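Local coordinates for protein endonuclease IV (Thermus thermophilus, PDB 3AAM) that cleaves phosphodiester bonds at apurinic or apyrimidinic sites in DNA during base excision repair and also has 3'-5' exonuclease activity, at residues 31-36 against 66-71; 112-117 against 146-151; 169-174 against 206-211. All blocks are in the same frame, centred on the assembly; numbering follows the deposited sequence.

How the contacts relate
The three contacts follow one another along the chain of a TIM barrel, each closing before the next opens. Contact 1 pairs neighbouring parallel strands, 31-34 and 66-69, of the beta-alpha-beta unit completed by helix 48-60. Contact 2 lies farther out, about 17 Å from the chain centre, where the start of helix 114-128 meets the loop between strand 135-139 and helix 152-159. Contact 3 returns to the barrel sheet, at the ends of strands 165-169 and 202-208. The centres are about 19 to 22 Å apart and no two contacts touch. Contacts 1 and 3 both face the metal region: H172 binds the manganese ion, and the H69 side chain lies about 7 Å from it.

Contact 1. Residues 31-36 against 66-71; sequences FQIFAK and AVIHAS. With PO4 (phosphate ion), chain C.
F31 to F34 runs parallel to A66 to H69, the axes of these short strands 4.6 Å apart at closest and inclined by 30°, and three backbone hydrogen bonds join them. V67 N donates to F31 O, and V67 O accepts from I33 N. H69 N then donates to I33 O at 2.8 Å. This is the strand pairing of a beta-alpha-beta crossover in the TIM barrel.

On the sheet face carrying F31, I33, A66 and I68, A66 CB sits over one face of the F31 ring, 4.1 Å from its centroid, in a CH-pi contact. I33 CG1 meets I68 CG1 at 3.9 Å. A35 CB meets I68 CG2, and A35 and I68 carry this packing onto D93 and A97 of helix 82-100.

The face carrying Q32, V67, F34 and H69 is polar toward its end. With CG anti to the backbone N (chi1 176°) and the chain extended, Q32 carries its amide to the H69 ring, where Q32 NE2 lies 3.4 Å from H69 CD2; the two planes stand 76° apart, and Q32 NE2 is hydrogen-bonded to E248 OE2. The F34 ring runs alongside H69 and turns its edge to H69 O, with F34 CD1 3.2 Å away. H69 itself is held at two ring nitrogens: ND1 donates to a lone pair of A70 O at 2.6 Å, nearly in the ring plane, and NE2 donates to phosphate O2 at 2.9 Å. A phenylalanine in place of H69 would probably leave both A70 O and the phosphate without their donor and let the ring turn more freely.

Bonds at both nitrogens thus set the ring's rotation. The phosphate probably comes from the crystallisation liquor; its position is compatible with a phosphate-binding pocket.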
loop_
_atom_site.group_PDB
_atom_site.type_symbol
_atom_site.label_atom_id
_atom_site.label_comp_id
_atom_site.label_asym_id
_atom_site.label_seq_id
_atom_site.Cartn_x
_atom_site.Cartn_y
_atom_site.Cartn_z
ATOM N N PHE A 31 0.490 -8.964 -5.266
ATOM C CA PHE A 31 -0.862 -8.428 -5.367
ATOM C C PHE A 31 -1.356 -7.825 -4.061
ATOM O O PHE A 31 -0.776 -8.040 -2.995
ATOM C CB PHE A 31 -1.849 -9.491 -5.893
ATOM C CG PHE A 31 -2.162 -10.590 -4.917
ATOM C CD1 PHE A 31 -3.247 -10.485 -4.048
ATOM C CD2 PHE A 31 -1.385 -11.741 -4.876
ATOM C CE1 PHE A 31 -3.551 -11.518 -3.152
ATOM C CE2 PHE A 31 -1.680 -12.772 -3.987
ATOM C CZ PHE A 31 -2.763 -12.662 -3.125
ATOM N N GLN A 32 -2.426 -7.050 -4.168
ATOM C CA GLN A 32 -3.018 -6.371 -3.027
ATOM C C GLN A 32 -4.529 -6.538 -3.066
ATOM O O GLN A 32 -5.121 -6.585 -4.136
ATOM C CB GLN A 32 -2.643 -4.887 -3.086
ATOM C CG GLN A 32 -3.266 -4.015 -2.016
ATOM C CD GLN A 32 -2.738 -2.596 -2.064
ATOM O OE1 GLN A 32 -1.627 -2.321 -1.612
ATOM N NE2 GLN A 32 -3.526 -1.691 -2.635
ATOM N N ILE A 33 -5.137 -6.626 -1.888
ATOM C CA ILE A 33 -6.580 -6.771 -1.756
ATOM C C ILE A 33 -7.052 -6.022 -0.518
ATOM O O ILE A 33 -6.240 -5.553 0.282
ATOM C CB ILE A 33 -6.988 -8.244 -1.550
ATOM C CG1 ILE A 33 -6.251 -8.814 -0.332
ATOM C CG2 ILE A 33 -6.679 -9.069 -2.794
ATOM C CD1 ILE A 33 -6.762 -10.181 0.118
ATOM N N PHE A 34 -8.368 -5.896 -0.381
ATOM C CA PHE A 34 -8.962 -5.281 0.800
ATOM C C PHE A 34 -9.366 -6.498 1.626
ATOM O O PHE A 34 -9.394 -7.612 1.101
ATOM C CB PHE A 34 -10.227 -4.486 0.457
ATOM C CG PHE A 34 -9.971 -3.186 -0.251
ATOM C CD1 PHE A 34 -9.137 -2.223 0.305
ATOM C CD2 PHE A 34 -10.604 -2.909 -1.460
ATOM C CE1 PHE A 34 -8.936 -0.998 -0.332
ATOM C CE2 PHE A 34 -10.409 -1.685 -2.108
ATOM C CZ PHE A 34 -9.573 -0.730 -1.541
ATOM N N ALA A 35 -9.669 -6.294 2.905
ATOM C CA ALA A 35 -10.100 -7.393 3.768
ATOM C C ALA A 35 -11.625 -7.399 3.864
ATOM O O ALA A 35 -12.224 -8.305 4.447
ATOM C CB ALA A 35 -9.477 -7.252 5.153
ATOM N N LYS A 36 -12.235 -6.365 3.294
ATOM C CA LYS A 36 -13.686 -6.207 3.245
ATOM C C LYS A 36 -13.978 -5.010 2.350
ATOM O O LYS A 36 -13.067 -4.254 2.013
ATOM C CB LYS A 36 -14.280 -5.978 4.642
ATOM C CG LYS A 36 -13.938 -4.647 5.295
ATOM C CD LYS A 36 -12.681 -4.741 6.123
ATOM C CE LYS A 36 -12.561 -3.559 7.073
ATOM N NZ LYS A 36 -11.446 -3.765 8.039
ATOM N N ALA A 66 1.742 -10.667 -0.732
ATOM C CA ALA A 66 0.418 -10.075 -0.714
ATOM C C ALA A 66 0.349 -8.927 0.275
ATOM O O ALA A 66 1.078 -8.896 1.269
ATOM C CB ALA A 66 -0.614 -11.129 -0.358
ATOM N N VAL A 67 -0.532 -7.978 -0.011
ATOM C CA VAL A 67 -0.717 -6.822 0.844
ATOM C C VAL A 67 -2.204 -6.578 1.024
ATOM O O VAL A 67 -2.970 -6.683 0.069
ATOM C CB VAL A 67 -0.126 -5.538 0.207
ATOM C CG1 VAL A 67 -0.305 -4.364 1.148
ATOM C CG2 VAL A 67 1.338 -5.737 -0.135
ATOM N N ILE A 68 -2.614 -6.270 2.249
ATOM C CA ILE A 68 -4.006 -5.947 2.510
ATOM C C ILE A 68 -4.054 -4.442 2.747
ATOM O O ILE A 68 -3.305 -3.911 3.569
ATOM C CB ILE A 68 -4.560 -6.704 3.744
ATOM C CG1 ILE A 68 -4.954 -8.123 3.323
ATOM C CG2 ILE A 68 -5.752 -5.955 4.336
ATOM C CD1 ILE A 68 -5.463 -9.005 4.449
ATOM N N HIS A 69 -4.912 -3.756 1.997
ATOM C CA HIS A 69 -5.055 -2.314 2.130
ATOM C C HIS A 69 -6.248 -2.012 3.035
ATOM O O HIS A 69 -7.313 -2.607 2.878
ATOM C CB HIS A 69 -5.295 -1.675 0.753
ATOM C CG HIS A 69 -4.958 -0.216 0.691
ATOM N ND1 HIS A 69 -5.514 0.719 1.537
ATOM C CD2 HIS A 69 -4.105 0.466 -0.112
ATOM C CE1 HIS A 69 -5.018 1.912 1.262
ATOM N NE2 HIS A 69 -4.162 1.787 0.264
ATOM N N ALA A 70 -6.061 -1.106 3.988
ATOM C CA ALA A 70 -7.143 -0.705 4.882
ATOM C C ALA A 70 -8.053 0.223 4.083
ATOM O O ALA A 70 -7.636 0.799 3.079
ATOM C CB ALA A 70 -6.577 0.031 6.097
ATOM N N SER A 71 -9.296 0.378 4.520
ATOM C CA SER A 71 -10.216 1.254 3.806
ATOM C C SER A 71 -9.841 2.718 3.962
ATOM O O SER A 71 -9.173 3.099 4.921
ATOM C CB SER A 71 -11.643 1.065 4.310
ATOM O OG SER A 71 -12.481 2.077 3.778
HETATM P P PO4 C . -4.311 5.125 -1.131
HETATM O O1 PO4 C . -5.759 4.710 -1.589
HETATM O O2 PO4 C . -3.303 3.954 -1.451
HETATM O O3 PO4 C . -3.879 6.411 -1.895
HETATM O O4 PO4 C . -4.320 5.419 0.418
HETATM O O HOH W 1 -9.450 -3.775 4.221
HETATM O O HOH W 2 -10.126 -1.032 6.789
#

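Contact 2. Residues 112-117 against 146-151; sequences GRPERV and EKVGAR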
loop_
_atom_site.group_PDB
_atom_site.type_symbol
_atom_site.label_atom_id
_atom_site.label_comp_id
_atom_site.label_asym_id
_atom_site.label_seq_id
_atom_site.Cartn_x
_atom_site.Cartn_y
_atom_site.Cartn_z
ATOM N N GLY A 112 -5.058 14.988 11.258
ATOM C CA GLY A 112 -5.112 15.454 12.633
ATOM C C GLY A 112 -3.722 15.542 13.238
ATOM O O GLY A 112 -2.741 15.763 12.527
ATOM N N ARG A 113 -3.633 15.381 14.553
ATOM C CA ARG A 113 -2.348 15.427 15.241
ATOM C C ARG A 113 -1.550 14.164 14.929
ATOM O O ARG A 113 -2.082 13.057 15.007
ATOM C CB ARG A 113 -2.556 15.507 16.756
ATOM C CG ARG A 113 -3.281 16.750 17.237
ATOM C CD ARG A 113 -3.445 16.755 18.757
ATOM N NE ARG A 113 -4.385 15.738 19.230
ATOM C CZ ARG A 113 -4.035 14.603 19.829
ATOM N NH1 ARG A 113 -2.757 14.323 20.040
ATOM N NH2 ARG A 113 -4.969 13.746 20.222
ATOM N N PRO A 114 -0.264 14.309 14.565
ATOM C CA PRO A 114 0.524 13.112 14.269
ATOM C C PRO A 114 0.545 12.163 15.467
ATOM O O PRO A 114 0.543 10.942 15.305
ATOM C CB PRO A 114 1.904 13.679 13.953
ATOM C CG PRO A 114 1.572 14.989 13.297
ATOM C CD PRO A 114 0.481 15.532 14.205
ATOM N N GLU A 115 0.550 12.732 16.670
ATOM C CA GLU A 115 0.565 11.931 17.891
ATOM C C GLU A 115 -0.677 11.048 18.009
ATOM O O GLU A 115 -0.611 9.935 18.530
ATOM C CB GLU A 115 0.673 12.832 19.129
ATOM C CG GLU A 115 1.975 13.611 19.223
ATOM C CD GLU A 115 1.925 14.960 18.529
ATOM O OE1 GLU A 115 1.038 15.175 17.675
ATOM O OE2 GLU A 115 2.791 15.808 18.832
ATOM N N ARG A 116 -1.810 11.550 17.525
ATOM C CA ARG A 116 -3.060 10.797 17.571
ATOM C C ARG A 116 -2.983 9.613 16.605
ATOM O O ARG A 116 -3.490 8.529 16.893
ATOM C CB ARG A 116 -4.226 11.717 17.198
ATOM C CG ARG A 116 -5.603 11.068 17.197
ATOM C CD ARG A 116 -6.003 10.539 18.567
ATOM N NE ARG A 116 -7.455 10.405 18.667
ATOM C CZ ARG A 116 -8.094 9.881 19.707
ATOM N NH1 ARG A 116 -7.416 9.426 20.756
ATOM N NH2 ARG A 116 -9.417 9.820 19.702
ATOM N N VAL A 117 -2.339 9.827 15.463
ATOM C CA VAL A 117 -2.187 8.776 14.464
ATOM C C VAL A 117 -1.329 7.643 15.023
ATOM O O VAL A 117 -1.681 6.469 14.900
ATOM C CB VAL A 117 -1.543 9.330 13.169
ATOM C CG1 VAL A 117 -1.210 8.195 12.223
ATOM C CG2 VAL A 117 -2.498 10.300 12.491
ATOM N N GLU A 146 -4.900 19.055 7.063
ATOM C CA GLU A 146 -4.353 18.527 8.303
ATOM C C GLU A 146 -3.890 17.089 8.100
ATOM O O GLU A 146 -3.754 16.327 9.060
ATOM C CB GLU A 146 -5.404 18.600 9.411
ATOM C CG GLU A 146 -6.034 19.984 9.548
ATOM C CD GLU A 146 -6.999 20.083 10.712
ATOM O OE1 GLU A 146 -7.830 19.166 10.875
ATOM O OE2 GLU A 146 -6.935 21.083 11.459
ATOM N N LYS A 147 -3.650 16.720 6.845
ATOM C CA LYS A 147 -3.189 15.376 6.528
ATOM C C LYS A 147 -1.819 15.115 7.140
ATOM O O LYS A 147 -0.925 15.960 7.082
ATOM C CB LYS A 147 -3.118 15.163 5.013
ATOM C CG LYS A 147 -4.463 14.953 4.344
ATOM C CD LYS A 147 -4.292 14.513 2.897
ATOM C CE LYS A 147 -5.637 14.284 2.230
ATOM N NZ LYS A 147 -6.472 15.517 2.246
ATOM N N VAL A 148 -1.668 13.935 7.724
ATOM C CA VAL A 148 -0.422 13.525 8.357
ATOM C C VAL A 148 0.452 12.726 7.390
ATOM O O VAL A 148 -0.052 12.094 6.462
ATOM C CB VAL A 148 -0.719 12.649 9.603
ATOM C CG1 VAL A 148 0.562 12.048 10.148
ATOM C CG2 VAL A 148 -1.409 13.485 10.672
ATOM N N GLY A 149 1.763 12.782 7.596
ATOM C CA GLY A 149 2.682 12.017 6.767
ATOM C C GLY A 149 3.141 12.538 5.417
ATOM O O GLY A 149 3.548 11.741 4.572
ATOM N N ALA A 150 3.099 13.847 5.195
ATOM C CA ALA A 150 3.548 14.389 3.914
ATOM C C ALA A 150 5.072 14.341 3.835
ATOM O O ALA A 150 5.640 14.030 2.788
ATOM C CB ALA A 150 3.060 15.827 3.746
ATOM N N ARG A 151 5.726 14.651 4.950
ATOM C CA ARG A 151 7.184 14.652 5.020
ATOM C C ARG A 151 7.728 13.305 5.483
ATOM O O ARG A 151 7.210 12.708 6.424
ATOM C CB ARG A 151 7.656 15.737 5.989
ATOM C CG ARG A 151 7.420 17.155 5.508
ATOM C CD ARG A 151 8.395 17.513 4.398
ATOM N NE ARG A 151 9.779 17.436 4.859
ATOM C CZ ARG A 151 10.837 17.592 4.072
ATOM N NH1 ARG A 151 10.673 17.833 2.777
ATOM N NH2 ARG A 151 12.059 17.511 4.581
#
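V148 CG2 is the centre of this contact, touching G112, P114 and V117 together. It approaches G112 O to 3.2 Å and V117 CG2 to 3.8 Å, while P114 CG stands 4.2 Å away, so a single methyl faces both a carbonyl oxygen and the first turn of helix 114-128. The choice of branch follows from the torsion: chi1 of V148 is 172°, which sets CG1 anti to the backbone N and CG2 beside it. V117 and V148 pass alongside one another, pointing opposite ways.

One polar bond crosses alongside, from G112 N to E146 O at 2.9 Å, with an N-H...O angle of 152° and the donor tilted 29° from the carbonyl plane. G112 has a backbone shape in which any side chain would collide with the carbonyl oxygen of the residue before.

Farther out, V148 is fixed through its own backbone, its carbonyl accepting from T141 OG1, and its side chain also touches E154 of helix 152-159. P114 packs on W157 of that helix.

One methyl-centred apolar patch and one backbone bond thus fix the loop against the helix start, while two loop carbonyls, E146 O and V148 O, find donors in G112 and T141.

Contact 3. Residues 169-174 against 206-211; sequences DTCHAY and NDSVGG. With MN (manganese (II) ion), chain B.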
loop_
_atom_site.group_PDB
_atom_site.type_symbol
_atom_site.label_atom_id
_atom_site.label_comp_id
_atom_site.label_asym_id
_atom_site.label_seq_id
_atom_site.Cartn_x
_atom_site.Cartn_y
_atom_site.Cartn_z
ATOM N N ASP A 169 4.321 5.987 -1.534
ATOM C CA ASP A 169 3.405 6.174 -2.650
ATOM C C ASP A 169 4.000 7.333 -3.443
ATOM O O ASP A 169 4.107 8.458 -2.949
ATOM C CB ASP A 169 1.988 6.518 -2.182
ATOM C CG ASP A 169 1.011 6.632 -3.343
ATOM O OD1 ASP A 169 1.282 7.429 -4.272
ATOM O OD2 ASP A 169 -0.021 5.926 -3.336
ATOM N N THR A 170 4.417 7.044 -4.669
ATOM C CA THR A 170 5.030 8.048 -5.528
ATOM C C THR A 170 4.096 9.186 -5.939
ATOM O O THR A 170 4.545 10.315 -6.153
ATOM C CB THR A 170 5.595 7.382 -6.780
ATOM O OG1 THR A 170 4.625 6.461 -7.293
ATOM C CG2 THR A 170 6.876 6.626 -6.446
ATOM N N CYS A 171 2.805 8.896 -6.065
ATOM C CA CYS A 171 1.837 9.927 -6.433
ATOM C C CYS A 171 1.718 10.887 -5.262
ATOM O O CYS A 171 1.774 12.107 -5.431
ATOM C CB CYS A 171 0.467 9.305 -6.729
ATOM S SG CYS A 171 -0.851 10.512 -7.063
ATOM N N HIS A 172 1.556 10.331 -4.066
ATOM C CA HIS A 172 1.439 11.149 -2.864
ATOM C C HIS A 172 2.678 12.017 -2.678
ATOM O O HIS A 172 2.574 13.205 -2.366
ATOM C CB HIS A 172 1.265 10.264 -1.631
ATOM C CG HIS A 172 -0.011 9.483 -1.618
ATOM N ND1 HIS A 172 -0.333 8.610 -0.604
ATOM C CD2 HIS A 172 -1.040 9.436 -2.497
ATOM C CE1 HIS A 172 -1.506 8.056 -0.858
ATOM N NE2 HIS A 172 -1.956 8.540 -2.001
ATOM N N ALA A 173 3.848 11.414 -2.871
ATOM C CA ALA A 173 5.110 12.130 -2.716
ATOM C C ALA A 173 5.193 13.300 -3.687
ATOM O O ALA A 173 5.564 14.410 -3.306
ATOM C CB ALA A 173 6.287 11.179 -2.936
ATOM N N TYR A 174 4.835 13.046 -4.940
ATOM C CA TYR A 174 4.876 14.082 -5.965
ATOM C C TYR A 174 3.930 15.215 -5.581
ATOM O O TYR A 174 4.297 16.389 -5.632
ATOM C CB TYR A 174 4.471 13.488 -7.316
ATOM C CG TYR A 174 4.760 14.379 -8.502
ATOM C CD1 TYR A 174 6.065 14.753 -8.811
ATOM C CD2 TYR A 174 3.731 14.840 -9.319
ATOM C CE1 TYR A 174 6.341 15.567 -9.905
ATOM C CE2 TYR A 174 3.996 15.655 -10.417
ATOM C CZ TYR A 174 5.304 16.014 -10.701
ATOM O OH TYR A 174 5.577 16.820 -11.783
ATOM N N ASN A 206 2.163 4.636 -8.033
ATOM C CA ASN A 206 1.114 5.363 -8.734
ATOM C C ASN A 206 1.644 6.587 -9.470
ATOM O O ASN A 206 2.489 7.308 -8.942
ATOM C CB ASN A 206 0.061 5.837 -7.727
ATOM C CG ASN A 206 -0.656 4.692 -7.051
ATOM O OD1 ASN A 206 -0.810 4.669 -5.827
ATOM N ND2 ASN A 206 -1.106 3.737 -7.842
ATOM N N ASP A 207 1.169 6.821 -10.689
ATOM C CA ASP A 207 1.586 8.029 -11.377
ATOM C C ASP A 207 0.589 9.055 -10.839
ATOM O O ASP A 207 -0.347 8.692 -10.124
ATOM C CB ASP A 207 1.483 7.913 -12.897
ATOM C CG ASP A 207 2.335 8.957 -13.613
ATOM O OD1 ASP A 207 2.512 10.065 -13.055
ATOM O OD2 ASP A 207 2.820 8.682 -14.733
ATOM N N SER A 208 0.773 10.319 -11.187
ATOM C CA SER A 208 -0.077 11.378 -10.661
ATOM C C SER A 208 -0.735 12.283 -11.692
ATOM O O SER A 208 -0.101 12.702 -12.656
ATOM C CB SER A 208 0.766 12.229 -9.703
ATOM O OG SER A 208 0.097 13.398 -9.270
ATOM N N VAL A 209 -2.013 12.580 -11.473
ATOM C CA VAL A 209 -2.747 13.481 -12.352
ATOM C C VAL A 209 -2.370 14.894 -11.913
ATOM O O VAL A 209 -2.215 15.795 -12.739
ATOM C CB VAL A 209 -4.279 13.292 -12.212
ATOM C CG1 VAL A 209 -5.017 14.402 -12.960
ATOM C CG2 VAL A 209 -4.689 11.939 -12.761
ATOM N N GLY A 210 -2.210 15.072 -10.605
ATOM C CA GLY A 210 -1.846 16.369 -10.065
ATOM C C GLY A 210 -0.382 16.705 -10.268
ATOM O O GLY A 210 0.457 15.816 -10.426
ATOM N N GLY A 211 -0.071 17.997 -10.259
ATOM C CA GLY A 211 1.298 18.432 -10.452
ATOM C C GLY A 211 2.127 18.455 -9.183
ATOM O O GLY A 211 1.618 18.210 -8.087
HETATM MN MN MN B . -3.884 8.095 -3.061
HETATM O O HOH W 3 -6.326 7.986 -3.635
#
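The manganese site of the TIM barrel borders this contact, where strand 165-169 passes into helix 170-176 beside the end of strand 202-208. T170 OG1 donates to N206 O at 2.8 Å; its chi1 of 45° places the hydroxyl between the backbone N and the carbonyl carbon, turned to the neighbouring strand. C171 SG, anti to its own N, presses on S208 CB at 3.5 Å, and its CB lies 3.6 Å from the CB of N206. The Y174 ring turns its edge to G210 O, with CE2 3.5 Å away, and the same oxygen accepts from S208 OG at 2.7 Å.

D169 caps the helix. Its OD1 accepts from H172 N at 2.9 Å, the donor standing 45° out of the carboxylate plane, and more weakly from C171 N. D169 CG lies over the centre of one face of the H172 ring, 3.4 Å above its plane. H172 NE2 binds the manganese ion at 2.2 Å, with D217 and H219 as further ligands, while ND1 hydrogen-bonds to N140 O.

Metal and N140 therefore fix the imidazole from its two nitrogens, while D169, bonded to H172 N and packed against one face of the ring, makes the N-cap residue also help position the manganese ligand.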